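Local structure of putative DsbA oxidoreductase SCO1869 (Streptomyces coelicolor A3, 3GL5) at residues I11-C16 with F43-G48; S99-H104 with D167-D172; R140-A145 with E153-V158; R191-S196 with T209-E214. The protein is probably an oxidoreductase of the DsbA family, built on a thioredoxin-like domain with a CxxC disulfide, though its function has not been established. All blocks are in the same frame, centred on the assembly; numbering follows the deposited sequence. Where two conformers were deposited one is given.

Contact 1. Residues I11-C16 with F43-G48; sequences IACPWC and FELDPG
Leu-45 is fixed through its backbone N, which is hydrogen-bonded to OD2 of Asp-10, the residue just before 11-16. With the main chain anchored there, its side chain reaches toward the loop that leads into helix 14-28. CG lies anti to the carbonyl carbon (chi1 -76°), and with chi2 at 159° the CD1 methyl comes to Ala-12 of 11-16, 3.6 Å from Ala-12 O. The same methyl rests 3.7 Å from Cys-13 CB. One branch of one leucine thus makes both close contacts, touching a carbonyl oxygen and the methylene that carries the sulfur. Ala-12 is the centre of an inverse gamma turn, closed by a weak bond from Cys-13 N to Ile-11 O. Cys-13 follows at the N-cap position of the helix. Its SG stands anti to the backbone N (chi1 164°) and is joined to Cys-16 SG at 2.2 Å, the CxxC disulfide at a helix start characteristic of thioredoxin-like proteins. Trp-15 NE1 of this helix is bonded to Ala-235 O of the second subunit. An acetate ion, probably from the crystallisation liquor, lies about 4 Å from the Ala-12 side chain. Across the two segments the contact is apolar and van der Waals in kind: Leu-45 gives the Cys-13 methylene a hydrocarbon neighbour, and Cys-229 of the second subunit packs on the same two residues.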
loop_
_atom_site.group_PDB
_atom_site.type_symbol
_atom_site.label_atom_id
_atom_site.label_comp_id
_atom_site.label_asym_id
_atom_site.label_seq_id
_atom_site.Cartn_x
_atom_site.Cartn_y
_atom_site.Cartn_z
ATOM N N ILE A 11 0.450 -6.726 -18.425
ATOM C CA ILE A 11 1.570 -6.443 -19.351
ATOM C C ILE A 11 1.227 -6.662 -20.872
ATOM O O ILE A 11 1.765 -5.962 -21.759
ATOM C CB ILE A 11 2.826 -7.280 -18.943
ATOM C CG1 ILE A 11 3.238 -7.003 -17.465
ATOM C CG2 ILE A 11 3.994 -6.995 -19.875
ATOM C CD1 ILE A 11 3.607 -5.535 -17.136
ATOM N N ALA A 12 0.380 -7.652 -21.171
ATOM C CA ALA A 12 -0.020 -7.954 -22.561
ATOM C C ALA A 12 -1.233 -7.091 -22.959
ATOM O O ALA A 12 -2.229 -7.593 -23.434
ATOM C CB ALA A 12 -0.370 -9.490 -22.717
ATOM N N CYS A 13 -1.191 -5.812 -22.676
ATOM C CA CYS A 13 -2.345 -4.956 -22.920
ATOM C C CYS A 13 -1.801 -3.616 -23.457
ATOM O O CYS A 13 -1.282 -2.815 -22.694
ATOM C CB CYS A 13 -3.083 -4.799 -21.602
ATOM S SG CYS A 13 -4.264 -3.513 -21.457
ATOM N N PRO A 14 -1.864 -3.406 -24.773
ATOM C CA PRO A 14 -1.287 -2.178 -25.366
ATOM C C PRO A 14 -1.880 -0.901 -24.784
ATOM O O PRO A 14 -1.143 0.036 -24.582
ATOM C CB PRO A 14 -1.628 -2.292 -26.864
ATOM C CG PRO A 14 -1.960 -3.732 -27.116
ATOM C CD PRO A 14 -2.361 -4.367 -25.789
ATOM N N TRP A 15 -3.194 -0.860 -24.526
ATOM C CA TRP A 15 -3.860 0.292 -23.892
ATOM C C TRP A 15 -3.516 0.528 -22.435
ATOM O O TRP A 15 -3.741 1.620 -21.942
ATOM C CB TRP A 15 -5.385 0.167 -24.003
ATOM C CG TRP A 15 -5.832 0.276 -25.467
ATOM C CD1 TRP A 15 -6.382 -0.709 -26.263
ATOM C CD2 TRP A 15 -5.681 1.422 -26.293
ATOM N NE1 TRP A 15 -6.597 -0.217 -27.547
ATOM C CE2 TRP A 15 -6.174 1.089 -27.581
ATOM C CE3 TRP A 15 -5.194 2.712 -26.059
ATOM C CZ2 TRP A 15 -6.204 2.014 -28.635
ATOM C CZ3 TRP A 15 -5.203 3.637 -27.123
ATOM C CH2 TRP A 15 -5.710 3.274 -28.391
ATOM N N CYS A 16 -3.060 -0.511 -21.729
ATOM C CA CYS A 16 -2.545 -0.361 -20.365
ATOM C C CYS A 16 -1.241 0.449 -20.416
ATOM O O CYS A 16 -1.060 1.400 -19.647
ATOM C CB CYS A 16 -2.304 -1.738 -19.742
ATOM S SG CYS A 16 -3.797 -2.691 -19.504
ATOM N N PHE A 43 -3.693 -7.549 -13.071
ATOM C CA PHE A 43 -4.853 -8.069 -13.762
ATOM C C PHE A 43 -4.365 -8.936 -14.890
ATOM O O PHE A 43 -3.436 -8.552 -15.585
ATOM C CB PHE A 43 -5.679 -6.893 -14.316
ATOM C CG PHE A 43 -7.050 -7.291 -14.872
ATOM C CD1 PHE A 43 -8.196 -7.124 -14.103
ATOM C CD2 PHE A 43 -7.186 -7.769 -16.190
ATOM C CE1 PHE A 43 -9.486 -7.464 -14.609
ATOM C CE2 PHE A 43 -8.457 -8.104 -16.726
ATOM C CZ PHE A 43 -9.610 -7.964 -15.925
ATOM N N GLU A 44 -4.972 -10.107 -15.094
ATOM C CA GLU A 44 -4.589 -10.922 -16.240
ATOM C C GLU A 44 -5.767 -10.959 -17.216
ATOM O O GLU A 44 -6.842 -11.442 -16.877
ATOM C CB GLU A 44 -4.239 -12.362 -15.828
ATOM C CG GLU A 44 -2.839 -12.585 -15.262
ATOM C CD GLU A 44 -2.723 -13.953 -14.620
ATOM O OE1 GLU A 44 -3.282 -14.169 -13.511
ATOM O OE2 GLU A 44 -2.141 -14.849 -15.252
ATOM N N LEU A 45 -5.534 -10.522 -18.445
ATOM C CA LEU A 45 -6.537 -10.668 -19.495
ATOM C C LEU A 45 -6.792 -12.151 -19.817
ATOM O O LEU A 45 -7.913 -12.518 -20.145
ATOM C CB LEU A 45 -6.102 -9.908 -20.743
ATOM C CG LEU A 45 -6.290 -8.394 -20.635
ATOM C CD1 LEU A 45 -5.389 -7.714 -21.655
ATOM C CD2 LEU A 45 -7.779 -7.992 -20.826
ATOM N N ASP A 46 -5.778 -13.000 -19.672
ATOM C CA ASP A 46 -5.967 -14.420 -19.984
ATOM C C ASP A 46 -5.318 -15.286 -18.912
ATOM O O ASP A 46 -4.227 -15.830 -19.101
ATOM C CB ASP A 46 -5.404 -14.698 -21.379
ATOM C CG ASP A 46 -5.633 -16.124 -21.863
ATOM O OD1 ASP A 46 -6.396 -16.906 -21.238
ATOM O OD2 ASP A 46 -4.996 -16.468 -22.895
ATOM N N PRO A 47 -5.971 -15.385 -17.754
ATOM C CA PRO A 47 -5.310 -16.110 -16.656
ATOM C C PRO A 47 -5.196 -17.626 -16.909
ATOM O O PRO A 47 -4.394 -18.312 -16.239
ATOM C CB PRO A 47 -6.230 -15.845 -15.457
ATOM C CG PRO A 47 -7.599 -15.523 -16.086
ATOM C CD PRO A 47 -7.331 -14.916 -17.414
ATOM N N GLY A 48 -5.978 -18.153 -17.849
ATOM C CA GLY A 48 -5.994 -19.593 -18.055
ATOM C C GLY A 48 -4.943 -19.982 -19.061
ATOM O O GLY A 48 -4.756 -21.137 -19.319
#

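Contact 2. Residues S99-H104 with D167-D172; sequences STFDLH and DEVRAD
Arg-170 lays its guanidinium over one face of the Phe-101 ring. From CB the chain runs to CG, turns at chi2 (-57°) and passes through CD before the first atom near the ring is met: NE, 4.0 Å from Phe-101 CE1. CZ comes closer, 3.4 Å from CE1, and NH2 closer still, 3.3 Å from that same carbon. NH1 lies beside CE1 and CD1 and also carries the charge contacts, with salt bridges to Glu-173 and to Glu-44. The two planes are only 17° apart, and CE1 sits over the rim of the guanidinium, not its middle. Phe-101 CG is anti to the backbone N, which swings the ring out from helix 101-111 to meet the arginine. With an alanine at Phe-101 the ring is gone, and the guanidinium would probably lose its aromatic support and be steered by its carboxylate partners alone. Deeper in, Val-169 fits between Phe-101 and His-104: CG2 touches the backbone C of His-104 at 3.7 Å, and CG1 is 4.1 Å from Phe-101 CE1. The His-104 imidazole turns from Val-169 to Asp-10, where NE2 bonds OD1, which Thr-100 OG1 also reaches. Helices 101-111 and 166-178 therefore meet through a buried apolar valine and an exposed arginine, stacked on an aromatic face and paired with carboxylates at NH1.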
loop_
_atom_site.group_PDB
_atom_site.type_symbol
_atom_site.label_atom_id
_atom_site.label_comp_id
_atom_site.label_asym_id
_atom_site.label_seq_id
_atom_site.Cartn_x
_atom_site.Cartn_y
_atom_site.Cartn_z
ATOM N N SER A 99 1.208 -15.765 -21.591
ATOM C CA SER A 99 0.778 -15.742 -20.208
ATOM C C SER A 99 1.598 -14.711 -19.393
ATOM O O SER A 99 2.812 -14.573 -19.613
ATOM C CB SER A 99 0.947 -17.155 -19.631
ATOM O OG SER A 99 1.083 -17.091 -18.210
ATOM N N THR A 100 0.961 -13.992 -18.458
ATOM C CA THR A 100 1.688 -12.961 -17.641
ATOM C C THR A 100 1.713 -13.286 -16.137
ATOM O O THR A 100 2.101 -12.463 -15.314
ATOM C CB THR A 100 1.073 -11.562 -17.808
ATOM O OG1 THR A 100 -0.337 -11.626 -17.497
ATOM C CG2 THR A 100 1.261 -11.081 -19.231
ATOM N N PHE A 101 1.288 -14.489 -15.788
ATOM C CA PHE A 101 1.100 -14.829 -14.415
ATOM C C PHE A 101 2.373 -14.593 -13.604
ATOM O O PHE A 101 2.339 -13.939 -12.562
ATOM C CB PHE A 101 0.617 -16.284 -14.244
ATOM C CG PHE A 101 0.401 -16.669 -12.796
ATOM C CD1 PHE A 101 -0.520 -15.975 -12.001
ATOM C CD2 PHE A 101 1.124 -17.707 -12.214
ATOM C CE1 PHE A 101 -0.715 -16.321 -10.657
ATOM C CE2 PHE A 101 0.890 -18.075 -10.850
ATOM C CZ PHE A 101 -0.013 -17.363 -10.090
ATOM N N ASP A 102 3.474 -15.160 -14.085
ATOM C CA ASP A 102 4.787 -15.038 -13.453
ATOM C C ASP A 102 5.328 -13.604 -13.452
ATOM O O ASP A 102 5.977 -13.162 -12.471
ATOM C CB ASP A 102 5.773 -16.004 -14.116
ATOM C CG ASP A 102 5.464 -17.459 -13.752
ATOM O OD1 ASP A 102 4.887 -17.657 -12.663
ATOM O OD2 ASP A 102 5.758 -18.391 -14.536
ATOM N N LEU A 103 5.043 -12.869 -14.524
ATOM C CA LEU A 103 5.398 -11.464 -14.540
ATOM C C LEU A 103 4.705 -10.757 -13.379
ATOM O O LEU A 103 5.308 -9.975 -12.664
ATOM C CB LEU A 103 4.992 -10.840 -15.885
ATOM C CG LEU A 103 5.942 -11.016 -17.077
ATOM C CD1 LEU A 103 5.998 -12.464 -17.530
ATOM C CD2 LEU A 103 5.463 -10.162 -18.212
ATOM N N HIS A 104 3.428 -11.043 -13.180
ATOM C CA HIS A 104 2.699 -10.412 -12.112
ATOM C C HIS A 104 3.216 -10.788 -10.723
ATOM O O HIS A 104 3.254 -9.928 -9.841
ATOM C CB HIS A 104 1.189 -10.650 -12.247
ATOM C CG HIS A 104 0.561 -9.834 -13.340
ATOM N ND1 HIS A 104 0.372 -8.472 -13.230
ATOM C CD2 HIS A 104 0.104 -10.181 -14.575
ATOM C CE1 HIS A 104 -0.203 -8.014 -14.333
ATOM N NE2 HIS A 104 -0.389 -9.031 -15.158
ATOM N N ASP A 167 -0.838 -15.563 -4.089
ATOM C CA ASP A 167 -2.002 -15.118 -3.318
ATOM C C ASP A 167 -2.264 -13.641 -3.584
ATOM O O ASP A 167 -3.425 -13.205 -3.754
ATOM C CB ASP A 167 -1.751 -15.320 -1.828
ATOM C CG ASP A 167 -1.941 -16.779 -1.364
ATOM O OD1 ASP A 167 -2.406 -17.666 -2.137
ATOM O OD2 ASP A 167 -1.648 -17.028 -0.169
ATOM N N GLU A 168 -1.164 -12.902 -3.638
ATOM C CA GLU A 168 -1.180 -11.478 -3.851
ATOM C C GLU A 168 -1.698 -11.139 -5.256
ATOM O O GLU A 168 -2.489 -10.225 -5.427
ATOM C CB GLU A 168 0.235 -10.906 -3.666
ATOM C CG GLU A 168 0.691 -10.817 -2.210
ATOM C CD GLU A 168 1.138 -12.158 -1.647
ATOM O OE1 GLU A 168 1.174 -13.189 -2.363
ATOM O OE2 GLU A 168 1.473 -12.176 -0.461
ATOM N N VAL A 169 -1.248 -11.874 -6.261
ATOM C CA VAL A 169 -1.792 -11.683 -7.601
ATOM C C VAL A 169 -3.302 -11.930 -7.622
ATOM O O VAL A 169 -4.065 -11.089 -8.115
ATOM C CB VAL A 169 -1.069 -12.564 -8.625
ATOM C CG1 VAL A 169 -1.746 -12.440 -10.025
ATOM C CG2 VAL A 169 0.399 -12.134 -8.669
ATOM N N ARG A 170 -3.736 -13.082 -7.103
ATOM C CA ARG A 170 -5.143 -13.413 -7.120
ATOM C C ARG A 170 -5.948 -12.377 -6.334
ATOM O O ARG A 170 -7.034 -12.055 -6.733
ATOM C CB ARG A 170 -5.411 -14.851 -6.560
ATOM C CG ARG A 170 -4.752 -15.961 -7.311
ATOM C CD ARG A 170 -5.151 -15.968 -8.784
ATOM N NE ARG A 170 -4.465 -17.055 -9.496
ATOM C CZ ARG A 170 -4.056 -16.992 -10.750
ATOM N NH1 ARG A 170 -4.287 -15.898 -11.461
ATOM N NH2 ARG A 170 -3.421 -18.022 -11.301
ATOM N N ALA A 171 -5.435 -11.871 -5.208
ATOM C CA ALA A 171 -6.186 -10.916 -4.401
ATOM C C ALA A 171 -6.419 -9.608 -5.179
ATOM O O ALA A 171 -7.489 -9.049 -5.123
ATOM C CB ALA A 171 -5.468 -10.660 -3.073
ATOM N N ASP A 172 -5.440 -9.152 -5.959
ATOM C CA ASP A 172 -5.622 -7.978 -6.812
ATOM C C ASP A 172 -6.702 -8.293 -7.851
ATOM O O ASP A 172 -7.592 -7.481 -8.134
ATOM C CB ASP A 172 -4.313 -7.677 -7.540
ATOM C CG ASP A 172 -3.358 -6.786 -6.735
ATOM O OD1 ASP A 172 -3.656 -6.388 -5.595
ATOM O OD2 ASP A 172 -2.295 -6.467 -7.271
#

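Contact 3. Residues R140-A145 with E153-V158; sequences RLVELA and EEVRAV
Arg-156 turns one face of its guanidinium to Val-142, whose CG1 lies 3.7 Å above the plane, toward the rim of the group. The nearest atoms of that face, NH2 and CZ, are each 3.8 Å from CG1, and NH2 also forms a salt bridge with Glu-139, one turn before Val-142. The second guanidinium, of Arg-140, has Leu-144 CD2 over one face and Glu-143 in its plane at the edge, where NH1 gives a 2.6 Å bond to Glu-143 OE1. The N-H...O angle there is 144°, a somewhat bent salt bridge, while NH2 pairs with Asp-130, a ligand of the sodium ion. Between the helices the two valines meet: Val-142 CG2 is 4.2 Å from Val-155 CG1. Ala-145, one turn further on, sets its CB 3.8 Å from Val-155 CG2, so both branches of Val-155 are used. Val-142 CG2 also touches the Arg-156 aliphatic chain at CG. Cutting Val-142 back to alanine removes both methyls, and would probably open a gap beside Val-155 and leave the Arg-156 guanidinium without its apolar support. The segment axes come within 9.6 Å, with 137° between their directions. Helices 138-147 and 152-160, consecutive in the chain and joined by a short turn, thus form a roughly antiparallel helical hairpin with valines and an alanine inside and an arginine at the margin, part of the helical insertion expected in DsbA-like thioredoxin domains.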
loop_
_atom_site.group_PDB
_atom_site.type_symbol
_atom_site.label_atom_id
_atom_site.label_comp_id
_atom_site.label_asym_id
_atom_site.label_seq_id
_atom_site.Cartn_x
_atom_site.Cartn_y
_atom_site.Cartn_z
ATOM N N ARG A 140 15.077 -14.136 -19.481
ATOM C CA ARG A 140 14.654 -12.778 -19.878
ATOM C C ARG A 140 14.082 -11.971 -18.705
ATOM O O ARG A 140 14.454 -10.821 -18.488
ATOM C CB ARG A 140 13.636 -12.811 -21.010
ATOM C CG ARG A 140 13.399 -11.455 -21.647
ATOM C CD ARG A 140 14.722 -10.922 -22.099
ATOM N NE ARG A 140 14.673 -9.538 -22.548
ATOM C CZ ARG A 140 15.709 -8.698 -22.486
ATOM N NH1 ARG A 140 16.858 -9.098 -21.948
ATOM N NH2 ARG A 140 15.583 -7.443 -22.932
ATOM N N LEU A 141 13.191 -12.582 -17.948
ATOM C CA LEU A 141 12.618 -11.915 -16.776
ATOM C C LEU A 141 13.687 -11.608 -15.743
ATOM O O LEU A 141 13.661 -10.550 -15.128
ATOM C CB LEU A 141 11.483 -12.738 -16.162
ATOM C CG LEU A 141 10.429 -13.124 -17.204
ATOM C CD1 LEU A 141 9.318 -14.014 -16.612
ATOM C CD2 LEU A 141 9.842 -11.875 -17.914
ATOM N N VAL A 142 14.639 -12.511 -15.572
ATOM C CA VAL A 142 15.701 -12.262 -14.648
ATOM C C VAL A 142 16.480 -10.992 -15.051
ATOM O O VAL A 142 16.710 -10.090 -14.222
ATOM C CB VAL A 142 16.592 -13.488 -14.542
ATOM C CG1 VAL A 142 17.797 -13.188 -13.682
ATOM C CG2 VAL A 142 15.807 -14.656 -13.959
ATOM N N GLU A 143 16.850 -10.913 -16.328
ATOM C CA GLU A 143 17.616 -9.782 -16.845
ATOM C C GLU A 143 16.810 -8.500 -16.680
ATOM O O GLU A 143 17.317 -7.529 -16.126
ATOM C CB GLU A 143 17.950 -9.989 -18.315
ATOM C CG GLU A 143 18.904 -11.146 -18.605
ATOM C CD GLU A 143 18.899 -11.542 -20.081
ATOM O OE1 GLU A 143 17.983 -11.110 -20.825
ATOM O OE2 GLU A 143 19.830 -12.266 -20.511
ATOM N N LEU A 144 15.555 -8.500 -17.149
ATOM C CA LEU A 144 14.692 -7.330 -16.971
ATOM C C LEU A 144 14.553 -6.912 -15.502
ATOM O O LEU A 144 14.509 -5.727 -15.183
ATOM C CB LEU A 144 13.294 -7.588 -17.562
ATOM C CG LEU A 144 13.269 -7.726 -19.081
ATOM C CD1 LEU A 144 11.911 -8.217 -19.555
ATOM C CD2 LEU A 144 13.654 -6.389 -19.762
ATOM N N ALA A 145 14.469 -7.887 -14.616
ATOM C CA ALA A 145 14.275 -7.604 -13.212
ATOM C C ALA A 145 15.557 -7.017 -12.587
ATOM O O ALA A 145 15.515 -5.988 -11.886
ATOM C CB ALA A 145 13.808 -8.872 -12.495
ATOM N N GLU A 153 19.304 -13.833 -7.551
ATOM C CA GLU A 153 19.139 -15.147 -6.913
ATOM C C GLU A 153 17.705 -15.234 -6.404
ATOM O O GLU A 153 17.071 -16.297 -6.427
ATOM C CB GLU A 153 20.121 -15.316 -5.735
ATOM C CG GLU A 153 21.491 -14.650 -5.915
ATOM C CD GLU A 153 22.239 -14.439 -4.590
ATOM O OE1 GLU A 153 22.065 -15.241 -3.644
ATOM O OE2 GLU A 153 23.008 -13.464 -4.491
ATOM N N GLU A 154 17.223 -14.076 -5.963
ATOM C CA GLU A 154 15.932 -13.862 -5.359
ATOM C C GLU A 154 14.808 -13.876 -6.384
ATOM O O GLU A 154 13.765 -14.521 -6.184
ATOM C CB GLU A 154 16.053 -12.479 -4.752
ATOM C CG GLU A 154 14.844 -11.754 -4.303
ATOM C CD GLU A 154 15.199 -10.906 -3.104
ATOM O OE1 GLU A 154 15.916 -11.422 -2.225
ATOM O OE2 GLU A 154 14.794 -9.729 -3.037
ATOM N N VAL A 155 15.022 -13.167 -7.490
ATOM C CA VAL A 155 14.029 -13.081 -8.535
ATOM C C VAL A 155 13.816 -14.479 -9.066
ATOM O O VAL A 155 12.702 -14.888 -9.330
ATOM C CB VAL A 155 14.498 -12.085 -9.616
ATOM C CG1 VAL A 155 13.920 -12.414 -10.981
ATOM C CG2 VAL A 155 14.126 -10.678 -9.184
ATOM N N ARG A 156 14.912 -15.219 -9.145
ATOM C CA ARG A 156 14.941 -16.608 -9.567
ATOM C C ARG A 156 14.208 -17.538 -8.622
ATOM O O ARG A 156 13.509 -18.462 -9.081
ATOM C CB ARG A 156 16.392 -17.094 -9.698
ATOM C CG ARG A 156 17.021 -16.732 -11.013
ATOM C CD ARG A 156 18.133 -17.697 -11.347
ATOM N NE ARG A 156 18.767 -17.310 -12.604
ATOM C CZ ARG A 156 19.688 -16.357 -12.708
ATOM N NH1 ARG A 156 20.089 -15.684 -11.635
ATOM N NH2 ARG A 156 20.214 -16.068 -13.892
ATOM N N ALA A 157 14.368 -17.306 -7.316
ATOM C CA ALA A 157 13.618 -18.061 -6.307
ATOM C C ALA A 157 12.112 -17.843 -6.486
ATOM O O ALA A 157 11.348 -18.789 -6.427
ATOM C CB ALA A 157 14.056 -17.676 -4.896
ATOM N N VAL A 158 11.690 -16.603 -6.710
ATOM C CA VAL A 158 10.259 -16.327 -6.969
ATOM C C VAL A 158 9.762 -17.092 -8.226
ATOM O O VAL A 158 8.713 -17.721 -8.215
ATOM C CB VAL A 158 9.974 -14.802 -7.022
ATOM C CG1 VAL A 158 8.564 -14.517 -7.543
ATOM C CG2 VAL A 158 10.130 -14.204 -5.635
#

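Contact 4. Residues R191-S196 with T209-E214; sequences RAYGVS and TQAWGE
The closing beta-beta-alpha portion of the thioredoxin fold is joined here, where strand 193-196, outermost in the chain's own sheet, is tied to segment 209-214 by the side chain of Tyr-193. The strand begins with a classic beta bulge, Ala-192 and Tyr-193 both facing Leu-189. With CG anti to the carbonyl carbon (chi1 -80°), the ring stretches from the strand to helix 201-213. Its CD2 lies 4.1 Å from Ala-211 CA, obliquely to the ring, and 4.3 Å from Ala-211 CB. At the far end the hydroxyl donates a short bond to Glu-214, with 2.5 Å between Tyr-193 OH and Glu-214 OE1. The oxygen is met on its syn side, 22° out of the carboxylate plane, and sits at the ring edge near the ring plane, 3.1 Å from Tyr-193 CE2. The ring and carboxylate planes are turned 32° from one another. In one of its two conformers Gln-210 crosses the tyrosine at about a right angle and brings NE2 to 3.0 Å from Tyr-193 OH, so this approach is less certain. The bond to Glu-214 holds the phenol against segment 209-214, with CD2 of the ring beside Ala-211. Ala-211 also packs on Leu-189 of strand 186-189 and on Met-3 of strand 3-9. On its other side the strand pairs in parallel with a strand of the second subunit, and Ile-221 of that subunit packs on Tyr-193 and Gln-210.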
loop_
_atom_site.group_PDB
_atom_site.type_symbol
_atom_site.label_atom_id
_atom_site.label_comp_id
_atom_site.label_asym_id
_atom_site.label_seq_id
_atom_site.Cartn_x
_atom_site.Cartn_y
_atom_site.Cartn_z
ATOM N N ARG A 191 -11.477 5.099 -4.313
ATOM C CA ARG A 191 -12.618 4.180 -4.167
ATOM C C ARG A 191 -14.015 4.839 -4.395
ATOM O O ARG A 191 -15.012 4.340 -3.873
ATOM C CB ARG A 191 -12.562 3.440 -2.815
ATOM C CG ARG A 191 -11.445 2.378 -2.689
ATOM C CD ARG A 191 -11.809 1.095 -3.450
ATOM N NE ARG A 191 -10.649 0.231 -3.661
ATOM C CZ ARG A 191 -10.295 -0.771 -2.857
ATOM N NH1 ARG A 191 -11.020 -1.046 -1.776
ATOM N NH2 ARG A 191 -9.207 -1.502 -3.120
ATOM N N ALA A 192 -14.094 5.929 -5.182
ATOM C CA ALA A 192 -15.384 6.599 -5.497
ATOM C C ALA A 192 -15.681 6.606 -6.977
ATOM O O ALA A 192 -16.851 6.524 -7.398
ATOM C CB ALA A 192 -15.411 8.047 -4.975
ATOM N N TYR A 193 -14.627 6.740 -7.777
ATOM C CA TYR A 193 -14.793 6.838 -9.213
ATOM C C TYR A 193 -13.985 5.780 -9.966
ATOM O O TYR A 193 -12.793 5.615 -9.722
ATOM C CB TYR A 193 -14.378 8.235 -9.659
ATOM C CG TYR A 193 -15.446 9.278 -9.417
ATOM C CD1 TYR A 193 -16.399 9.552 -10.397
ATOM C CD2 TYR A 193 -15.521 9.981 -8.208
ATOM C CE1 TYR A 193 -17.392 10.515 -10.199
ATOM C CE2 TYR A 193 -16.520 10.950 -7.997
ATOM C CZ TYR A 193 -17.447 11.199 -9.002
ATOM O OH TYR A 193 -18.444 12.131 -8.832
ATOM N N GLY A 194 -14.634 5.076 -10.890
ATOM C CA GLY A 194 -13.934 4.143 -11.773
ATOM C C GLY A 194 -13.711 4.728 -13.151
ATOM O O GLY A 194 -14.632 5.172 -13.788
ATOM N N VAL A 195 -12.486 4.720 -13.631
ATOM C CA VAL A 195 -12.235 5.111 -15.004
ATOM C C VAL A 195 -11.647 3.955 -15.810
ATOM O O VAL A 195 -10.670 3.323 -15.406
ATOM C CB VAL A 195 -11.331 6.359 -15.069
ATOM C CG1 VAL A 195 -10.929 6.648 -16.507
ATOM C CG2 VAL A 195 -12.082 7.544 -14.443
ATOM N N SER A 196 -12.259 3.691 -16.962
ATOM C CA SER A 196 -11.889 2.547 -17.751
ATOM C C SER A 196 -11.330 2.934 -19.115
ATOM O O SER A 196 -11.825 3.852 -19.768
ATOM C CB SER A 196 -13.099 1.631 -17.909
ATOM O OG SER A 196 -12.936 0.839 -19.063
ATOM N N THR A 209 -9.932 15.625 -10.598
ATOM C CA THR A 209 -10.438 16.863 -9.999
ATOM C C THR A 209 -11.750 16.661 -9.311
ATOM O O THR A 209 -11.978 17.172 -8.221
ATOM C CB THR A 209 -10.568 17.964 -11.047
ATOM O OG1 THR A 209 -9.249 18.347 -11.434
ATOM C CG2 THR A 209 -11.305 19.187 -10.491
ATOM N N GLN A 210 -12.606 15.892 -9.965
ATOM C CA GLN A 210 -13.904 15.535 -9.444
ATOM C C GLN A 210 -13.740 14.670 -8.207
ATOM O O GLN A 210 -14.356 14.926 -7.180
ATOM C CB GLN A 210 -14.682 14.778 -10.520
ATOM C CG GLN A 210 -16.170 14.906 -10.400
ATOM C CD GLN A 210 -16.882 14.168 -11.502
ATOM O OE1 GLN A 210 -16.303 13.892 -12.552
ATOM N NE2 GLN A 210 -18.141 13.837 -11.270
ATOM N N ALA A 211 -12.882 13.664 -8.317
ATOM C CA ALA A 211 -12.614 12.714 -7.234
ATOM C C ALA A 211 -12.075 13.480 -6.045
ATOM O O ALA A 211 -12.605 13.352 -4.936
ATOM C CB ALA A 211 -11.618 11.652 -7.667
ATOM N N TRP A 212 -11.047 14.296 -6.284
ATOM C CA TRP A 212 -10.518 15.170 -5.236
ATOM C C TRP A 212 -11.606 16.085 -4.690
ATOM O O TRP A 212 -11.817 16.166 -3.484
ATOM C CB TRP A 212 -9.395 16.025 -5.788
ATOM C CG TRP A 212 -8.674 16.796 -4.747
ATOM C CD1 TRP A 212 -8.948 18.084 -4.324
ATOM C CD2 TRP A 212 -7.535 16.357 -4.001
ATOM N NE1 TRP A 212 -8.046 18.451 -3.353
ATOM C CE2 TRP A 212 -7.167 17.416 -3.138
ATOM C CE3 TRP A 212 -6.786 15.169 -3.978
ATOM C CZ2 TRP A 212 -6.082 17.322 -2.254
ATOM C CZ3 TRP A 212 -5.703 15.073 -3.103
ATOM C CH2 TRP A 212 -5.364 16.145 -2.248
ATOM N N GLY A 213 -12.318 16.749 -5.592
ATOM C CA GLY A 213 -13.229 17.799 -5.178
ATOM C C GLY A 213 -14.323 17.280 -4.275
ATOM O O GLY A 213 -14.776 17.972 -3.375
ATOM N N GLU A 214 -14.736 16.043 -4.505
ATOM C CA GLU A 214 -15.916 15.512 -3.849
ATOM C C GLU A 214 -15.702 14.659 -2.602
ATOM O O GLU A 214 -16.669 14.140 -2.057
ATOM C CB GLU A 214 -16.796 14.783 -4.868
ATOM C CG GLU A 214 -17.421 15.751 -5.877
ATOM C CD GLU A 214 -17.689 15.107 -7.231
ATOM O OE1 GLU A 214 -17.400 13.893 -7.366
ATOM O OE2 GLU A 214 -18.199 15.810 -8.152
#

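In the fold
Contact 1 comes first along the chain, then contact 2, with contact 3 nested inside the loop that contact 2 closes, and contact 4 last. Contacts 1 and 2 are neighbours, their centres about 11 Å apart, joined by the Glu-44 to Arg-170 salt bridge; contacts 2 and 3 touch through Leu-103 and Leu-141, about 15 Å between centres. A continuous path thus runs from the loop 43-48 beside the CxxC helix through helices 101-111 and 166-178 into the hairpin of 138-147 and 152-160. Contact 4 stands apart, its centre about 36 Å from that of contact 3, on the outermost strand of the chain's own sheet. Contacts 1 and 4 both meet the second subunit, so the disulfide end and this strand share in dimer assembly.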